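Cyclic nucleotide-binding domain (Methylobacillus flagellatus KT, PDB 3GYD) binds cyclic AMP through a CAP-type cyclic nucleotide-binding domain and may take part in potassium-channel activity. Local coordinates at residues K43-Y57 / N151-Q165. Residues are numbered along the deposited sequence; the frame is centred on the assembly and turned at random.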
loop_
_atom_site.group_PDB
_atom_site.type_symbol
_atom_site.label_atom_id
_atom_site.label_comp_id
_atom_site.label_asym_id
_atom_site.label_seq_id
_atom_site.Cartn_x
_atom_site.Cartn_y
_atom_site.Cartn_z
ATOM N N LYS B 43 13.654 7.856 2.137
ATOM C CA LYS B 43 13.483 6.547 2.792
ATOM C C LYS B 43 13.108 5.426 1.801
ATOM O O LYS B 43 13.095 4.251 2.165
ATOM C CB LYS B 43 12.370 6.620 3.840
ATOM C CG LYS B 43 12.576 7.668 4.964
ATOM C CD LYS B 43 13.891 7.557 5.667
ATOM C CE LYS B 43 13.738 8.229 7.024
ATOM N NZ LYS B 43 14.990 8.369 7.765
ATOM N N ILE B 44 12.802 5.792 0.567
ATOM C CA ILE B 44 12.543 4.798 -0.488
ATOM C C ILE B 44 13.720 3.820 -0.575
ATOM O O ILE B 44 14.902 4.213 -0.463
ATOM C CB ILE B 44 12.318 5.497 -1.870
ATOM C CG1 ILE B 44 11.742 4.522 -2.906
ATOM C CG2 ILE B 44 13.593 6.173 -2.367
ATOM C CD1 ILE B 44 11.348 5.185 -4.201
ATOM N N LYS B 45 13.414 2.554 -0.780
ATOM C CA LYS B 45 14.468 1.551 -0.938
ATOM C C LYS B 45 14.241 0.695 -2.173
ATOM O O LYS B 45 13.174 0.732 -2.749
ATOM C CB LYS B 45 14.617 0.735 0.341
ATOM C CG LYS B 45 13.455 -0.051 0.740
ATOM C CD LYS B 45 13.605 -0.560 2.205
ATOM C CE LYS B 45 12.314 -1.248 2.713
ATOM N NZ LYS B 45 12.533 -2.279 3.797
ATOM N N LEU B 46 15.290 0.011 -2.620
ATOM C CA LEU B 46 15.245 -0.907 -3.782
ATOM C C LEU B 46 15.008 -0.315 -5.149
ATOM O O LEU B 46 15.256 -0.963 -6.159
ATOM C CB LEU B 46 14.160 -1.970 -3.598
ATOM C CG LEU B 46 14.266 -2.891 -2.408
ATOM C CD1 LEU B 46 13.197 -4.018 -2.526
ATOM C CD2 LEU B 46 15.659 -3.458 -2.314
ATOM N N PHE B 47 14.446 0.858 -5.238
ATOM C CA PHE B 47 14.120 1.369 -6.546
ATOM C C PHE B 47 14.909 2.610 -6.925
ATOM O O PHE B 47 14.755 3.083 -8.053
ATOM C CB PHE B 47 12.602 1.587 -6.684
ATOM C CG PHE B 47 11.805 0.289 -6.702
ATOM C CD1 PHE B 47 11.407 -0.327 -5.507
ATOM C CD2 PHE B 47 11.470 -0.332 -7.912
ATOM C CE1 PHE B 47 10.670 -1.534 -5.519
ATOM C CE2 PHE B 47 10.759 -1.554 -7.934
ATOM C CZ PHE B 47 10.348 -2.137 -6.740
ATOM N N GLY B 48 15.759 3.130 -6.047
ATOM C CA GLY B 48 16.555 4.324 -6.377
ATOM C C GLY B 48 15.991 5.659 -5.883
ATOM O O GLY B 48 14.778 5.851 -5.877
ATOM N N ASP B 49 16.873 6.606 -5.551
ATOM C CA ASP B 49 16.500 7.770 -4.743
ATOM C C ASP B 49 15.915 8.865 -5.618
ATOM O O ASP B 49 16.007 8.832 -6.846
ATOM C CB ASP B 49 17.714 8.331 -3.947
ATOM C CG ASP B 49 17.945 7.643 -2.561
ATOM O OD1 ASP B 49 17.209 6.721 -2.125
ATOM O OD2 ASP B 49 18.900 8.072 -1.859
ATOM N N PHE B 50 15.297 9.831 -4.965
ATOM C CA PHE B 50 14.883 11.076 -5.578
ATOM C C PHE B 50 16.070 12.038 -5.622
ATOM O O PHE B 50 16.784 12.190 -4.615
ATOM C CB PHE B 50 13.798 11.741 -4.747
ATOM C CG PHE B 50 12.485 10.982 -4.664
ATOM C CD1 PHE B 50 12.359 9.859 -3.876
ATOM C CD2 PHE B 50 11.340 11.482 -5.292
ATOM C CE1 PHE B 50 11.145 9.186 -3.746
ATOM C CE2 PHE B 50 10.115 10.835 -5.153
ATOM C CZ PHE B 50 10.012 9.664 -4.405
ATOM N N SER B 51 16.246 12.734 -6.750
ATOM C CA SER B 51 17.276 13.764 -6.888
ATOM C C SER B 51 16.777 15.079 -6.241
ATOM O O SER B 51 15.555 15.269 -6.027
ATOM C CB SER B 51 17.607 13.985 -8.370
ATOM O OG SER B 51 16.545 14.698 -8.980
ATOM N N ASN B 52 17.712 15.977 -5.922
ATOM C CA ASN B 52 17.356 17.284 -5.382
ATOM C C ASN B 52 16.380 17.971 -6.298
ATOM O O ASN B 52 15.421 18.565 -5.854
ATOM C CB ASN B 52 18.552 18.214 -5.252
ATOM C CG ASN B 52 19.462 17.831 -4.136
ATOM O OD1 ASN B 52 19.150 16.983 -3.318
ATOM N ND2 ASN B 52 20.632 18.428 -4.131
ATOM N N GLU B 53 16.652 17.886 -7.595
ATOM C CA GLU B 53 15.801 18.517 -8.592
ATOM C C GLU B 53 14.406 17.893 -8.615
ATOM O O GLU B 53 13.407 18.583 -8.799
ATOM C CB GLU B 53 16.448 18.393 -9.992
ATOM C CG GLU B 53 17.790 19.139 -10.146
ATOM C CD GLU B 53 19.006 18.425 -9.529
ATOM O OE1 GLU B 53 18.904 17.274 -9.030
ATOM O OE2 GLU B 53 20.096 19.043 -9.547
ATOM N N GLU B 54 14.345 16.569 -8.486
ATOM C CA GLU B 54 13.061 15.870 -8.411
ATOM C C GLU B 54 12.258 16.324 -7.183
ATOM O O GLU B 54 11.069 16.603 -7.287
ATOM C CB GLU B 54 13.260 14.361 -8.390
ATOM C CG GLU B 54 13.409 13.754 -9.783
ATOM C CD GLU B 54 13.791 12.280 -9.774
ATOM O OE1 GLU B 54 14.559 11.848 -8.892
ATOM O OE2 GLU B 54 13.332 11.543 -10.675
ATOM N N VAL B 55 12.925 16.445 -6.044
ATOM C CA VAL B 55 12.272 16.941 -4.826
ATOM C C VAL B 55 11.804 18.392 -4.913
ATOM O O VAL B 55 10.677 18.693 -4.508
ATOM C CB VAL B 55 13.107 16.603 -3.580
ATOM C CG1 VAL B 55 12.443 17.120 -2.288
ATOM C CG2 VAL B 55 13.274 15.102 -3.541
ATOM N N ARG B 56 12.586 19.266 -5.536
ATOM C CA ARG B 56 12.127 20.642 -5.733
ATOM C C ARG B 56 10.885 20.688 -6.591
ATOM O O ARG B 56 9.976 21.466 -6.331
ATOM C CB ARG B 56 13.218 21.504 -6.354
ATOM C CG ARG B 56 14.322 21.712 -5.413
ATOM C CD ARG B 56 14.768 23.139 -5.354
ATOM N NE ARG B 56 15.837 23.243 -4.362
ATOM C CZ ARG B 56 15.698 23.756 -3.141
ATOM N NH1 ARG B 56 14.541 24.310 -2.753
ATOM N NH2 ARG B 56 16.767 23.787 -2.340
ATOM N N TYR B 57 10.829 19.810 -7.592
ATOM C CA TYR B 57 9.680 19.778 -8.486
ATOM C C TYR B 57 8.455 19.271 -7.674
ATOM O O TYR B 57 7.347 19.838 -7.714
ATOM C CB TYR B 57 9.997 18.894 -9.704
ATOM C CG TYR B 57 8.852 18.808 -10.635
ATOM C CD1 TYR B 57 8.640 19.805 -11.581
ATOM C CD2 TYR B 57 7.959 17.749 -10.579
ATOM C CE1 TYR B 57 7.565 19.773 -12.406
ATOM C CE2 TYR B 57 6.874 17.708 -11.418
ATOM C CZ TYR B 57 6.702 18.723 -12.344
ATOM O OH TYR B 57 5.609 18.691 -13.174
ATOM N N ASN B 151 2.360 14.236 -16.029
ATOM C CA ASN B 151 3.458 15.070 -16.512
ATOM C C ASN B 151 4.834 14.417 -16.373
ATOM O O ASN B 151 5.652 14.525 -17.274
ATOM C CB ASN B 151 3.503 16.404 -15.757
ATOM C CG ASN B 151 2.285 17.282 -16.022
ATOM O OD1 ASN B 151 1.803 17.371 -17.147
ATOM N ND2 ASN B 151 1.831 17.980 -14.989
HETATM N N MSE B 152 5.100 13.820 -15.218
HETATM C CA MSE B 152 6.410 13.277 -14.913
HETATM C C MSE B 152 6.222 11.849 -14.387
HETATM O O MSE B 152 6.372 11.599 -13.202
HETATM C CB MSE B 152 7.159 14.127 -13.887
HETATM C CG MSE B 152 7.255 15.639 -14.191
HETATM SE SE MSE B 152 8.133 16.040 -15.844
HETATM C CE MSE B 152 9.501 17.261 -15.101
ATOM N N PRO B 153 5.889 10.908 -15.277
ATOM C CA PRO B 153 5.537 9.567 -14.774
ATOM C C PRO B 153 6.623 8.805 -14.043
ATOM O O PRO B 153 6.281 8.002 -13.213
ATOM C CB PRO B 153 5.137 8.797 -16.016
ATOM C CG PRO B 153 5.727 9.561 -17.148
ATOM C CD PRO B 153 5.760 10.997 -16.743
ATOM N N LYS B 154 7.888 9.033 -14.357
ATOM C CA LYS B 154 8.958 8.288 -13.678
ATOM C C LYS B 154 9.133 8.774 -12.238
ATOM O O LYS B 154 9.219 7.965 -11.287
ATOM C CB LYS B 154 10.252 8.390 -14.463
ATOM C CG LYS B 154 10.155 7.753 -15.813
ATOM C CD LYS B 154 11.436 7.861 -16.588
ATOM C CE LYS B 154 11.346 7.046 -17.883
ATOM N N LEU B 155 9.123 10.090 -12.062
ATOM C CA LEU B 155 9.010 10.652 -10.707
ATOM C C LEU B 155 7.767 10.124 -9.994
ATOM O O LEU B 155 7.833 9.708 -8.828
ATOM C CB LEU B 155 9.008 12.182 -10.772
ATOM C CG LEU B 155 8.884 12.937 -9.438
ATOM C CD1 LEU B 155 9.904 12.399 -8.425
ATOM C CD2 LEU B 155 9.090 14.413 -9.746
ATOM N N GLY B 156 6.646 10.101 -10.703
ATOM C CA GLY B 156 5.387 9.543 -10.189
ATOM C C GLY B 156 5.575 8.121 -9.657
ATOM O O GLY B 156 5.095 7.796 -8.541
ATOM N N ASN B 157 6.307 7.298 -10.364
ATOM C CA ASN B 157 6.497 5.952 -9.879
ATOM C C ASN B 157 7.406 5.874 -8.649
ATOM O O ASN B 157 7.231 4.995 -7.819
ATOM C CB ASN B 157 6.962 5.050 -11.015
ATOM C CG ASN B 157 5.855 4.772 -12.013
ATOM O OD1 ASN B 157 4.675 4.757 -11.664
ATOM N ND2 ASN B 157 6.237 4.520 -13.262
ATOM N N LYS B 158 8.346 6.808 -8.503
ATOM C CA LYS B 158 9.109 6.908 -7.244
ATOM C C LYS B 158 8.184 7.261 -6.075
ATOM O O LYS B 158 8.263 6.622 -4.998
ATOM C CB LYS B 158 10.258 7.926 -7.334
ATOM C CG LYS B 158 11.403 7.512 -8.212
ATOM C CD LYS B 158 12.467 8.633 -8.325
ATOM C CE LYS B 158 13.423 8.365 -9.447
ATOM N NZ LYS B 158 14.698 9.074 -9.259
ATOM N N VAL B 159 7.307 8.240 -6.285
ATOM C CA VAL B 159 6.321 8.611 -5.277
ATOM C C VAL B 159 5.441 7.382 -4.897
ATOM O O VAL B 159 5.183 7.067 -3.695
ATOM C CB VAL B 159 5.457 9.821 -5.724
ATOM C CG1 VAL B 159 4.327 10.108 -4.683
ATOM C CG2 VAL B 159 6.354 11.110 -5.921
ATOM N N LEU B 160 4.954 6.667 -5.909
ATOM C CA LEU B 160 4.045 5.513 -5.652
ATOM C C LEU B 160 4.768 4.367 -4.955
ATOM O O LEU B 160 4.186 3.752 -4.033
ATOM C CB LEU B 160 3.354 5.024 -6.911
ATOM C CG LEU B 160 2.523 6.092 -7.654
ATOM C CD1 LEU B 160 1.880 5.501 -8.956
ATOM C CD2 LEU B 160 1.454 6.691 -6.720
ATOM N N ILE B 161 6.019 4.112 -5.337
ATOM C CA ILE B 161 6.851 3.109 -4.651
ATOM C C ILE B 161 7.081 3.515 -3.178
ATOM O O ILE B 161 7.095 2.653 -2.272
ATOM C CB ILE B 161 8.217 2.876 -5.348
ATOM C CG1 ILE B 161 8.043 2.275 -6.757
ATOM C CG2 ILE B 161 9.125 1.983 -4.484
ATOM C CD1 ILE B 161 9.272 2.433 -7.648
ATOM N N ARG B 162 7.285 4.804 -2.927
ATOM C CA ARG B 162 7.441 5.299 -1.549
ATOM C C ARG B 162 6.182 5.057 -0.686
ATOM O O ARG B 162 6.261 4.643 0.473
ATOM C CB ARG B 162 7.851 6.777 -1.567
ATOM C CG ARG B 162 7.944 7.412 -0.234
ATOM C CD ARG B 162 9.117 6.820 0.564
ATOM N NE ARG B 162 9.277 7.368 1.909
ATOM C CZ ARG B 162 8.586 6.995 2.973
ATOM N NH1 ARG B 162 7.671 6.037 2.909
ATOM N NH2 ARG B 162 8.854 7.554 4.150
ATOM N N LEU B 163 5.003 5.305 -1.269
ATOM C CA LEU B 163 3.749 5.056 -0.608
ATOM C C LEU B 163 3.456 3.539 -0.431
ATOM O O LEU B 163 2.936 3.130 0.596
ATOM C CB LEU B 163 2.608 5.734 -1.370
ATOM C CG LEU B 163 2.654 7.274 -1.432
ATOM C CD1 LEU B 163 1.541 7.769 -2.374
ATOM C CD2 LEU B 163 2.593 7.920 0.001
ATOM N N LEU B 164 3.851 2.725 -1.410
ATOM C CA LEU B 164 3.759 1.274 -1.278
ATOM C C LEU B 164 4.549 0.769 -0.078
ATOM O O LEU B 164 4.031 0.007 0.716
ATOM C CB LEU B 164 4.179 0.562 -2.567
ATOM C CG LEU B 164 3.169 0.573 -3.716
ATOM C CD1 LEU B 164 3.872 0.255 -5.071
ATOM C CD2 LEU B 164 2.042 -0.375 -3.484
ATOM N N GLN B 165 5.770 1.241 0.054
ATOM C CA GLN B 165 6.661 0.845 1.139
ATOM C C GLN B 165 6.210 1.385 2.495
ATOM O O GLN B 165 6.378 0.730 3.530
ATOM C CB GLN B 165 8.076 1.260 0.768
ATOM C CG GLN B 165 8.611 0.433 -0.390
ATOM C CD GLN B 165 9.967 0.899 -0.908
ATOM O OE1 GLN B 165 10.471 1.954 -0.501
ATOM N NE2 GLN B 165 10.584 0.084 -1.790
HETATM O O HOH W 1 10.528 3.263 1.927
#
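A capping box at the start of helix 52-60, Ser51 with Glu54, meets the long helix 153-178 through a salt bridge to Lys158, in the helical part of this cyclic nucleotide-binding domain. Glu54 OE1 takes the Ser51 N-H on its anti lone pair and Lys158 NZ, 2.8 Å away, on its syn one; Glu54 N donates back to Ser51 OG. Lys158 CB lies over the Phe50 ring face, 3.4 Å from Phe50 CZ, and the straight lysine chain (chi2 176°) runs counter to the Phe50 side chain, carrying NZ to 2.8 Å from Asp49 O. Cut back to an alanine, Glu54 would probably leave the Lys158 ammonium without its countercharge and Ser51 N without its acceptor. Leu155 puts CD1 against Phe50 and CD2 against Tyr57, while Met152, a selenomethionine, sets CE over the Tyr57 ring. Farther along, Gln165 NE2 donates almost straight (178°) to Lys45 O at 2.8 Å and also bonds Ile120 O of the second subunit; OE1 accepts from Lys45 N. Ile161 lays CG1 over one Phe47 face and packs CG2 on Ile44 CD1. Around this, Val41 of helix 34-41 backs Phe50, Leu148 of helix 142-151 touches Leu155, and Arg162 meets Ile113 of strand 113-114.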